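Local coordinates for protein proteasome accessory factor B/C (PafBC) (PDB 6SJ9) that probably regulates transcription in the bacterial DNA damage response, joining winged helix-turn-helix modules to WYL domains of Sm fold and ferredoxin-like WCX domains, at residues G545-R550 and F579-D584; C589-R594 and S638-E643; D601-E606 and V620-A625. All blocks are in the same frame, centred on the assembly; numbering follows the deposited sequence.

Contact 1: residues G545-R550 and F579-D584; sequences GVRNFR and FTPGED
The guanidinium of R547, on an outermost strand of the five-stranded antiparallel sheet of the second WYL domain, a domain of Sm fold, has P581 CG over the centre of one face, 3.6 Å from R547 CZ. At its edge, close to the group's own plane, R547 NH1 donates to V546 O, 3.0 Å away, and approaches that oxygen from above the carbonyl plane, so a bond within the strand and a proline carbon on one face together limit how the head can turn. The second flat group is the amide of N548. Its ND2 gives T580 OG1 a hydrogen bond of 2.8 Å that stays near the amide plane, while OD1 on the other branch is bonded to Y528 OH, so both ends of the amide are engaged. The contact joins this sheet edge to the loop that leads to strand 586-592. The R547 chain reaches its position by a bend at chi2 (-77°), which carries R547 CD past P581 O at 3.2 Å; the two side chains cross at about a right angle. F549 turns to the sheet's own aromatic residues, meeting Y509 edge-to-face. Two waters fill in between strand and loop. One links N548 O to E583 N. The other accepts from N548 N, donates to P581 O and lies 2.6 Å from T580 OG1, the same hydroxyl oxygen that receives N548 ND2.

Contact 2: residues C589-R594 and S638-E643; sequences CLELTR and SVRILE
C589 to L592 pair antiparallel with V639 to E643 at an axis distance of 4.6 Å, and a classic beta bulge sets L642 and E643 together opposite C589. C589 O takes L642 N at 2.9 Å and E643 N through a weak bond, while E591 and R640 form a hydrogen-bonded pair with both backbone links made. T593 N to S638 O continues the ladder just beyond the strand ends. L590, L592, V639 and I641 share one face of this four-stranded sheet of the WCX domain, where helix 627-634 packs with F631 against L590 and V639. L592 and V639 lie side by side, L592 CD2 to V639 CG2 at 3.9 Å, and L590 CD2 reaches both V639 CG1 and I641 CG1. On the other face E591 and R640 run alongside each other. E591 is fully extended, CG anti to the backbone N (chi1 179°); its OE1 forms a salt bridge with R640 NH1 at 3.5 Å and also touches R640 CD, the carboxylate and guanidinium planes 29° apart. L642 CD2 rests over one face of that guanidinium, toward its rim. R640 NH1 also donates to P325 O, in the loop after helix 305-323. A leucine in place of R640 would probably leave the E591 carboxylate without this opposite charge and P325 O without its donor. Apolar side chains of both strands thus pack together and against helix 627-634 on one face, whereas the other mixes an ion pair with apolar cover from L642, its buried arginine tying an edge strand to the loop after helix 305-323.

Contact 3: residues D601-E606 and V620-A625; sequences DDYYAE and VRFGDA
Y603 and F622 both hold CG anti to the carbonyl carbon (chi1 -71° and -82°), which brings their rings together with Y603 CE2 to F622 CE2 at 3.6 Å. The planes are inclined by 40° and the centroids are 5.2 Å apart, an oblique pair, and each ring also meets F631 of helix 627-634 edge-to-face. The contact lies in the ferredoxin-like WCX domain, where a Schellman motif with Y604 as its C-prime residue ends helix 599-602 and turns the chain toward strand 607-610, a neighbour of strand 616-622. Next to the aromatic pair, V620 CG1 lies 3.8 Å from A605 CB and touches Y603 CB as well. Farther along, E606 bends at chi2, which lays its carboxylate against the aliphatic part of R621: E606 OE2 is 3.1 Å from R621 CD but 4.4 Å from R621 NE, too far for a salt bridge. The arginine head pairs instead with D585. Opposite charges nearby would still be expected to favour this alignment weakly. A water accepts from R621 N at 2.9 Å and lies 2.8 Å from Y603 O.

In the fold
Contacts 2 and 3 belong to one WCX domain, contact 3 nested within the loop that contact 2 closes. Their centres are 12 Å apart, and they meet through neighbouring strands 586-592 and 616-622, where L590 CD1 lies 3.8 Å from V620 CG2. F631 of helix 627-634 serves both. Contact 1 comes earlier in the chain, on the WYL side, with its centre 13 Å from that of contact 3. There P581 CB packs 3.3 Å from R621 NE and F579 CE2 lies 3.3 Å from Y604 OH, so the loop 579-584 bridges WYL sheet and WCX domain. Contacts 1 and 2 do not touch, their nearest atoms being about 13 Å apart. The potassium site, at L16, T18, I81, K83 and S85, involves none of these segments.

Contact 1: residues G545-R550 and F579-D584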
loop_
_atom_site.group_PDB
_atom_site.type_symbol
_atom_site.label_atom_id
_atom_site.label_comp_id
_atom_site.label_asym_id
_atom_site.label_seq_id
_atom_site.Cartn_x
_atom_site.Cartn_y
_atom_site.Cartn_z
ATOM N N GLY A 545 2.411 -10.452 -23.349
ATOM C CA GLY A 545 2.855 -10.315 -21.975
ATOM C C GLY A 545 1.920 -11.040 -21.022
ATOM O O GLY A 545 0.786 -11.417 -21.368
ATOM N N VAL A 546 2.371 -11.126 -19.778
ATOM C CA VAL A 546 1.608 -11.822 -18.753
ATOM C C VAL A 546 0.485 -10.892 -18.335
ATOM O O VAL A 546 0.700 -9.692 -18.156
ATOM C CB VAL A 546 2.512 -12.212 -17.567
ATOM C CG1 VAL A 546 1.675 -12.811 -16.466
ATOM C CG2 VAL A 546 3.600 -13.264 -18.008
ATOM N N ARG A 547 -0.734 -11.416 -18.290
ATOM C CA ARG A 547 -1.864 -10.686 -17.755
ATOM C C ARG A 547 -2.544 -11.548 -16.711
ATOM O O ARG A 547 -2.321 -12.764 -16.652
ATOM C CB ARG A 547 -2.874 -10.318 -18.855
ATOM C CG ARG A 547 -2.294 -9.424 -19.965
ATOM C CD ARG A 547 -2.191 -8.001 -19.445
ATOM N NE ARG A 547 -1.720 -7.020 -20.425
ATOM C CZ ARG A 547 -0.464 -6.893 -20.855
ATOM N NH1 ARG A 547 0.514 -7.699 -20.429
ATOM N NH2 ARG A 547 -0.182 -5.944 -21.737
ATOM N N ASN A 548 -3.409 -10.913 -15.909
ATOM C CA ASN A 548 -4.180 -11.588 -14.877
ATOM C C ASN A 548 -5.629 -11.328 -15.164
ATOM O O ASN A 548 -6.054 -10.175 -15.160
ATOM C CB ASN A 548 -3.789 -11.091 -13.466
ATOM C CG ASN A 548 -2.440 -11.585 -13.099
ATOM O OD1 ASN A 548 -2.330 -12.653 -12.508
ATOM N ND2 ASN A 548 -1.392 -10.904 -13.543
ATOM N N PHE A 549 -6.371 -12.401 -15.412
ATOM C CA PHE A 549 -7.758 -12.341 -15.834
ATOM C C PHE A 549 -8.664 -12.799 -14.696
ATOM O O PHE A 549 -8.272 -13.620 -13.857
ATOM C CB PHE A 549 -7.969 -13.267 -17.056
ATOM C CG PHE A 549 -7.096 -12.908 -18.302
ATOM C CD1 PHE A 549 -5.875 -13.522 -18.517
ATOM C CD2 PHE A 549 -7.563 -12.033 -19.262
ATOM C CE1 PHE A 549 -5.106 -13.239 -19.685
ATOM C CE2 PHE A 549 -6.807 -11.721 -20.427
ATOM C CZ PHE A 549 -5.581 -12.307 -20.626
ATOM N N ARG A 550 -9.896 -12.320 -14.722
ATOM C CA ARG A 550 -10.921 -12.733 -13.773
ATOM C C ARG A 550 -11.652 -13.944 -14.326
ATOM O O ARG A 550 -12.171 -13.892 -15.447
ATOM C CB ARG A 550 -11.932 -11.607 -13.515
ATOM C CG ARG A 550 -11.360 -10.380 -12.757
ATOM C CD ARG A 550 -12.419 -9.295 -12.536
ATOM N NE ARG A 550 -13.620 -9.772 -11.818
ATOM C CZ ARG A 550 -13.780 -9.706 -10.487
ATOM N NH1 ARG A 550 -12.827 -9.166 -9.722
ATOM N NH2 ARG A 550 -14.901 -10.177 -9.912
ATOM N N PHE A 579 0.221 -6.411 -10.218
ATOM C CA PHE A 579 0.828 -5.266 -10.875
ATOM C C PHE A 579 0.788 -5.302 -12.416
ATOM O O PHE A 579 1.246 -4.339 -13.062
ATOM C CB PHE A 579 2.266 -5.116 -10.369
ATOM C CG PHE A 579 2.361 -4.775 -8.890
ATOM C CD1 PHE A 579 2.407 -5.767 -7.942
ATOM C CD2 PHE A 579 2.308 -3.450 -8.462
ATOM C CE1 PHE A 579 2.512 -5.488 -6.592
ATOM C CE2 PHE A 579 2.446 -3.122 -7.091
ATOM C CZ PHE A 579 2.531 -4.152 -6.145
ATOM N N THR A 580 0.290 -6.370 -13.032
ATOM C CA THR A 580 0.217 -6.402 -14.505
ATOM C C THR A 580 -0.800 -5.383 -15.009
ATOM O O THR A 580 -1.759 -5.078 -14.310
ATOM C CB THR A 580 -0.138 -7.802 -15.021
ATOM O OG1 THR A 580 -1.348 -8.256 -14.417
ATOM C CG2 THR A 580 0.949 -8.797 -14.698
ATOM N N PRO A 581 -0.595 -4.797 -16.197
ATOM C CA PRO A 581 -1.632 -3.896 -16.741
ATOM C C PRO A 581 -2.940 -4.652 -16.851
ATOM O O PRO A 581 -2.945 -5.843 -17.164
ATOM C CB PRO A 581 -1.096 -3.475 -18.118
ATOM C CG PRO A 581 0.049 -4.302 -18.392
ATOM C CD PRO A 581 0.524 -4.975 -17.143
ATOM N N GLY A 582 -4.040 -3.975 -16.469
ATOM C CA GLY A 582 -5.375 -4.557 -16.532
ATOM C C GLY A 582 -6.045 -4.409 -17.910
ATOM O O GLY A 582 -5.804 -3.462 -18.659
ATOM N N GLU A 583 -6.904 -5.376 -18.228
ATOM C CA GLU A 583 -7.637 -5.354 -19.487
ATOM C C GLU A 583 -8.467 -4.075 -19.638
ATOM O O GLU A 583 -8.623 -3.554 -20.740
ATOM C CB GLU A 583 -8.550 -6.582 -19.541
ATOM C CG GLU A 583 -9.505 -6.568 -20.803
ATOM C CD GLU A 583 -8.736 -6.790 -22.126
ATOM O OE1 GLU A 583 -7.598 -7.320 -22.105
ATOM O OE2 GLU A 583 -9.250 -6.392 -23.188
ATOM N N ASP A 584 -8.975 -3.542 -18.535
ATOM C CA ASP A 584 -9.867 -2.401 -18.533
ATOM C C ASP A 584 -9.135 -1.073 -18.327
ATOM O O ASP A 584 -9.794 -0.055 -18.126
ATOM C CB ASP A 584 -10.920 -2.578 -17.419
ATOM C CG ASP A 584 -11.674 -3.935 -17.494
ATOM O OD1 ASP A 584 -11.964 -4.453 -18.591
ATOM O OD2 ASP A 584 -11.968 -4.503 -16.431
HETATM O O HOH W 1 -3.546 -8.096 -15.781
HETATM O O HOH W 2 -7.465 -7.647 -16.378
#

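Contact 2: residues C589-R594 and S638-E643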
loop_
_atom_site.group_PDB
_atom_site.type_symbol
_atom_site.label_atom_id
_atom_site.label_comp_id
_atom_site.label_asym_id
_atom_site.label_seq_id
_atom_site.Cartn_x
_atom_site.Cartn_y
_atom_site.Cartn_z
ATOM N N CYS A 589 -2.886 10.898 -20.631
ATOM C CA CYS A 589 -1.680 11.704 -20.734
ATOM C C CYS A 589 -1.793 12.845 -19.732
ATOM O O CYS A 589 -2.786 13.575 -19.746
ATOM C CB CYS A 589 -1.508 12.230 -22.158
ATOM S SG CYS A 589 -0.004 13.143 -22.351
ATOM N N LEU A 590 -0.812 12.952 -18.829
ATOM C CA LEU A 590 -0.782 13.910 -17.728
ATOM C C LEU A 590 0.327 14.913 -17.965
ATOM O O LEU A 590 1.339 14.580 -18.583
ATOM C CB LEU A 590 -0.490 13.223 -16.364
ATOM C CG LEU A 590 -1.390 12.115 -15.871
ATOM C CD1 LEU A 590 -0.873 11.496 -14.552
ATOM C CD2 LEU A 590 -2.816 12.583 -15.744
ATOM N N GLU A 591 0.160 16.123 -17.431
ATOM C CA GLU A 591 1.287 17.004 -17.152
ATOM C C GLU A 591 1.487 17.065 -15.637
ATOM O O GLU A 591 0.529 17.241 -14.885
ATOM C CB GLU A 591 1.095 18.415 -17.691
ATOM C CG GLU A 591 2.291 19.316 -17.353
ATOM C CD GLU A 591 2.187 20.709 -17.949
ATOM O OE1 GLU A 591 1.197 20.981 -18.654
ATOM O OE2 GLU A 591 3.081 21.539 -17.695
ATOM N N LEU A 592 2.730 16.904 -15.210
ATOM C CA LEU A 592 3.150 16.942 -13.823
ATOM C C LEU A 592 4.065 18.132 -13.601
ATOM O O LEU A 592 4.931 18.415 -14.432
ATOM C CB LEU A 592 3.896 15.642 -13.449
ATOM C CG LEU A 592 3.138 14.321 -13.692
ATOM C CD1 LEU A 592 3.994 13.121 -13.410
ATOM C CD2 LEU A 592 1.853 14.236 -12.871
ATOM N N THR A 593 3.894 18.813 -12.474
ATOM C CA THR A 593 4.886 19.781 -12.018
ATOM C C THR A 593 6.107 19.071 -11.432
ATOM O O THR A 593 6.074 17.877 -11.135
ATOM C CB THR A 593 4.287 20.684 -10.954
ATOM O OG1 THR A 593 3.967 19.882 -9.806
ATOM C CG2 THR A 593 3.008 21.401 -11.475
ATOM N N ARG A 594 7.202 19.827 -11.265
ATOM C CA ARG A 594 8.398 19.271 -10.641
ATOM C C ARG A 594 8.091 18.753 -9.248
ATOM O O ARG A 594 8.454 17.623 -8.897
ATOM C CB ARG A 594 9.507 20.321 -10.557
ATOM C CG ARG A 594 10.790 19.701 -10.034
ATOM C CD ARG A 594 11.981 20.650 -9.835
ATOM N NE ARG A 594 13.178 19.798 -9.787
ATOM C CZ ARG A 594 13.635 19.154 -8.703
ATOM N NH1 ARG A 594 13.026 19.281 -7.521
ATOM N NH2 ARG A 594 14.714 18.368 -8.803
ATOM N N SER A 638 -0.471 19.797 -8.854
ATOM C CA SER A 638 0.731 19.185 -9.402
ATOM C C SER A 638 0.420 18.278 -10.588
ATOM O O SER A 638 1.348 17.823 -11.278
ATOM C CB SER A 638 1.456 18.413 -8.310
ATOM O OG SER A 638 0.687 17.283 -8.025
ATOM N N VAL A 639 -0.861 18.085 -10.895
ATOM C CA VAL A 639 -1.309 17.217 -11.973
ATOM C C VAL A 639 -2.382 17.910 -12.787
ATOM O O VAL A 639 -3.237 18.610 -12.239
ATOM C CB VAL A 639 -1.897 15.898 -11.449
ATOM C CG1 VAL A 639 -2.093 14.966 -12.603
ATOM C CG2 VAL A 639 -0.979 15.280 -10.434
ATOM N N ARG A 640 -2.363 17.670 -14.092
ATOM C CA ARG A 640 -3.475 18.009 -14.958
ATOM C C ARG A 640 -3.616 16.913 -16.001
ATOM O O ARG A 640 -2.651 16.196 -16.309
ATOM C CB ARG A 640 -3.255 19.397 -15.601
ATOM C CG ARG A 640 -2.005 19.469 -16.503
ATOM C CD ARG A 640 -1.788 20.899 -17.176
ATOM N NE ARG A 640 -2.902 21.368 -17.988
ATOM C CZ ARG A 640 -2.814 22.344 -18.905
ATOM N NH1 ARG A 640 -1.654 22.955 -19.157
ATOM N NH2 ARG A 640 -3.901 22.726 -19.561
ATOM N N ILE A 641 -4.827 16.767 -16.523
ATOM C CA ILE A 641 -5.110 15.812 -17.588
ATOM C C ILE A 641 -5.046 16.551 -18.929
ATOM O O ILE A 641 -5.714 17.574 -19.107
ATOM C CB ILE A 641 -6.470 15.127 -17.393
ATOM C CG1 ILE A 641 -6.501 14.369 -16.076
ATOM C CG2 ILE A 641 -6.708 14.128 -18.496
ATOM C CD1 ILE A 641 -7.859 13.995 -15.668
ATOM N N LEU A 642 -4.184 16.078 -19.837
ATOM C CA LEU A 642 -4.092 16.621 -21.195
ATOM C C LEU A 642 -4.997 15.887 -22.185
ATOM O O LEU A 642 -5.729 16.519 -22.943
ATOM C CB LEU A 642 -2.633 16.536 -21.675
ATOM C CG LEU A 642 -1.639 17.229 -20.737
ATOM C CD1 LEU A 642 -0.244 17.167 -21.260
ATOM C CD2 LEU A 642 -2.040 18.672 -20.563
ATOM N N GLU A 643 -5.006 14.557 -22.142
ATOM C CA GLU A 643 -5.760 13.691 -23.039
ATOM C C GLU A 643 -6.155 12.437 -22.293
ATOM O O GLU A 643 -5.368 11.923 -21.490
ATOM C CB GLU A 643 -4.945 13.285 -24.275
ATOM C CG GLU A 643 -4.680 14.380 -25.254
ATOM C CD GLU A 643 -3.991 13.856 -26.504
ATOM O OE1 GLU A 643 -3.680 12.637 -26.544
ATOM O OE2 GLU A 643 -3.831 14.652 -27.464
#

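Contact 3: residues D601-E606 and V620-A625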
loop_
_atom_site.group_PDB
_atom_site.type_symbol
_atom_site.label_atom_id
_atom_site.label_comp_id
_atom_site.label_asym_id
_atom_site.label_seq_id
_atom_site.Cartn_x
_atom_site.Cartn_y
_atom_site.Cartn_z
ATOM N N ASP A 601 6.301 7.743 -11.292
ATOM C CA ASP A 601 6.799 6.445 -10.803
ATOM C C ASP A 601 5.704 5.653 -10.089
ATOM O O ASP A 601 5.550 4.438 -10.297
ATOM C CB ASP A 601 7.961 6.686 -9.855
ATOM C CG ASP A 601 9.237 7.122 -10.573
ATOM O OD1 ASP A 601 9.500 6.705 -11.737
ATOM O OD2 ASP A 601 9.959 7.929 -9.946
ATOM N N ASP A 602 4.940 6.333 -9.243
ATOM C CA ASP A 602 3.875 5.664 -8.513
ATOM C C ASP A 602 2.909 4.963 -9.463
ATOM O O ASP A 602 2.367 3.911 -9.116
ATOM C CB ASP A 602 3.123 6.687 -7.644
ATOM C CG ASP A 602 4.013 7.331 -6.595
ATOM O OD1 ASP A 602 5.160 6.854 -6.365
ATOM O OD2 ASP A 602 3.603 8.368 -6.041
ATOM N N TYR A 603 2.695 5.505 -10.675
ATOM C CA TYR A 603 1.753 4.898 -11.604
ATOM C C TYR A 603 2.449 4.244 -12.798
ATOM O O TYR A 603 1.806 3.994 -13.826
ATOM C CB TYR A 603 0.729 5.958 -12.027
ATOM C CG TYR A 603 -0.221 6.306 -10.860
ATOM C CD1 TYR A 603 0.162 7.220 -9.875
ATOM C CD2 TYR A 603 -1.457 5.670 -10.699
ATOM C CE1 TYR A 603 -0.681 7.530 -8.775
ATOM C CE2 TYR A 603 -2.311 5.977 -9.596
ATOM C CZ TYR A 603 -1.908 6.911 -8.642
ATOM O OH TYR A 603 -2.722 7.223 -7.544
ATOM N N TYR A 604 3.743 3.939 -12.672
ATOM C CA TYR A 604 4.485 3.151 -13.663
ATOM C C TYR A 604 4.289 3.707 -15.077
ATOM O O TYR A 604 3.950 2.977 -16.004
ATOM C CB TYR A 604 4.103 1.662 -13.613
ATOM C CG TYR A 604 3.802 1.161 -12.204
ATOM C CD1 TYR A 604 4.824 0.980 -11.277
ATOM C CD2 TYR A 604 2.486 0.936 -11.799
ATOM C CE1 TYR A 604 4.556 0.573 -9.978
ATOM C CE2 TYR A 604 2.200 0.530 -10.508
ATOM C CZ TYR A 604 3.252 0.348 -9.602
ATOM O OH TYR A 604 2.927 -0.057 -8.337
ATOM N N ALA A 605 4.521 5.001 -15.238
ATOM C CA ALA A 605 4.251 5.668 -16.505
ATOM C C ALA A 605 4.812 4.904 -17.704
ATOM O O ALA A 605 5.964 4.466 -17.704
ATOM C CB ALA A 605 4.857 7.068 -16.470
ATOM N N GLU A 606 3.988 4.748 -18.735
ATOM C CA GLU A 606 4.462 4.065 -19.940
ATOM C C GLU A 606 5.525 4.898 -20.650
ATOM O O GLU A 606 6.512 4.356 -21.152
ATOM C CB GLU A 606 3.292 3.785 -20.895
ATOM C CG GLU A 606 2.017 3.242 -20.221
ATOM C CD GLU A 606 2.169 1.790 -19.788
ATOM O OE1 GLU A 606 2.722 1.011 -20.591
ATOM O OE2 GLU A 606 1.729 1.421 -18.672
ATOM N N VAL A 620 0.082 7.441 -18.545
ATOM C CA VAL A 620 -0.123 6.417 -17.524
ATOM C C VAL A 620 -1.428 5.666 -17.789
ATOM O O VAL A 620 -2.390 6.227 -18.313
ATOM C CB VAL A 620 -0.137 7.022 -16.086
ATOM C CG1 VAL A 620 1.156 7.771 -15.813
ATOM C CG2 VAL A 620 -1.274 7.936 -15.908
ATOM N N ARG A 621 -1.487 4.417 -17.323
ATOM C CA ARG A 621 -2.703 3.613 -17.337
ATOM C C ARG A 621 -3.371 3.657 -15.966
ATOM O O ARG A 621 -2.777 3.236 -14.978
ATOM C CB ARG A 621 -2.387 2.164 -17.712
ATOM C CG ARG A 621 -1.799 1.991 -19.118
ATOM C CD ARG A 621 -1.194 0.569 -19.310
ATOM N NE ARG A 621 -2.187 -0.523 -19.231
ATOM C CZ ARG A 621 -2.736 -1.133 -20.288
ATOM N NH1 ARG A 621 -2.407 -0.760 -21.530
ATOM N NH2 ARG A 621 -3.614 -2.120 -20.117
ATOM N N PHE A 622 -4.599 4.167 -15.909
ATOM C CA PHE A 622 -5.408 4.162 -14.698
ATOM C C PHE A 622 -6.373 2.999 -14.756
ATOM O O PHE A 622 -6.849 2.626 -15.844
ATOM C CB PHE A 622 -6.190 5.462 -14.533
ATOM C CG PHE A 622 -5.386 6.540 -13.939
ATOM C CD1 PHE A 622 -4.722 7.444 -14.761
ATOM C CD2 PHE A 622 -5.246 6.649 -12.574
ATOM C CE1 PHE A 622 -3.945 8.453 -14.199
ATOM C CE2 PHE A 622 -4.476 7.646 -12.007
ATOM C CZ PHE A 622 -3.817 8.550 -12.811
ATOM N N GLY A 623 -6.617 2.406 -13.581
ATOM C CA GLY A 623 -7.444 1.216 -13.482
ATOM C C GLY A 623 -8.889 1.464 -13.845
ATOM O O GLY A 623 -9.569 0.549 -14.330
ATOM N N ASP A 624 -9.373 2.689 -13.623
ATOM C CA ASP A 624 -10.751 3.043 -13.874
ATOM C C ASP A 624 -10.789 4.554 -14.084
ATOM O O ASP A 624 -10.159 5.307 -13.336
ATOM C CB ASP A 624 -11.660 2.644 -12.693
ATOM C CG ASP A 624 -13.150 2.920 -12.979
ATOM O OD1 ASP A 624 -13.823 1.990 -13.492
ATOM O OD2 ASP A 624 -13.642 4.057 -12.732
ATOM N N ALA A 625 -11.544 4.992 -15.097
ATOM C CA ALA A 625 -11.622 6.423 -15.374
ATOM C C ALA A 625 -12.251 7.186 -14.221
ATOM O O ALA A 625 -12.002 8.389 -14.091
ATOM C CB ALA A 625 -12.400 6.691 -16.667
HETATM O O HOH W 3 1.015 3.350 -16.414
#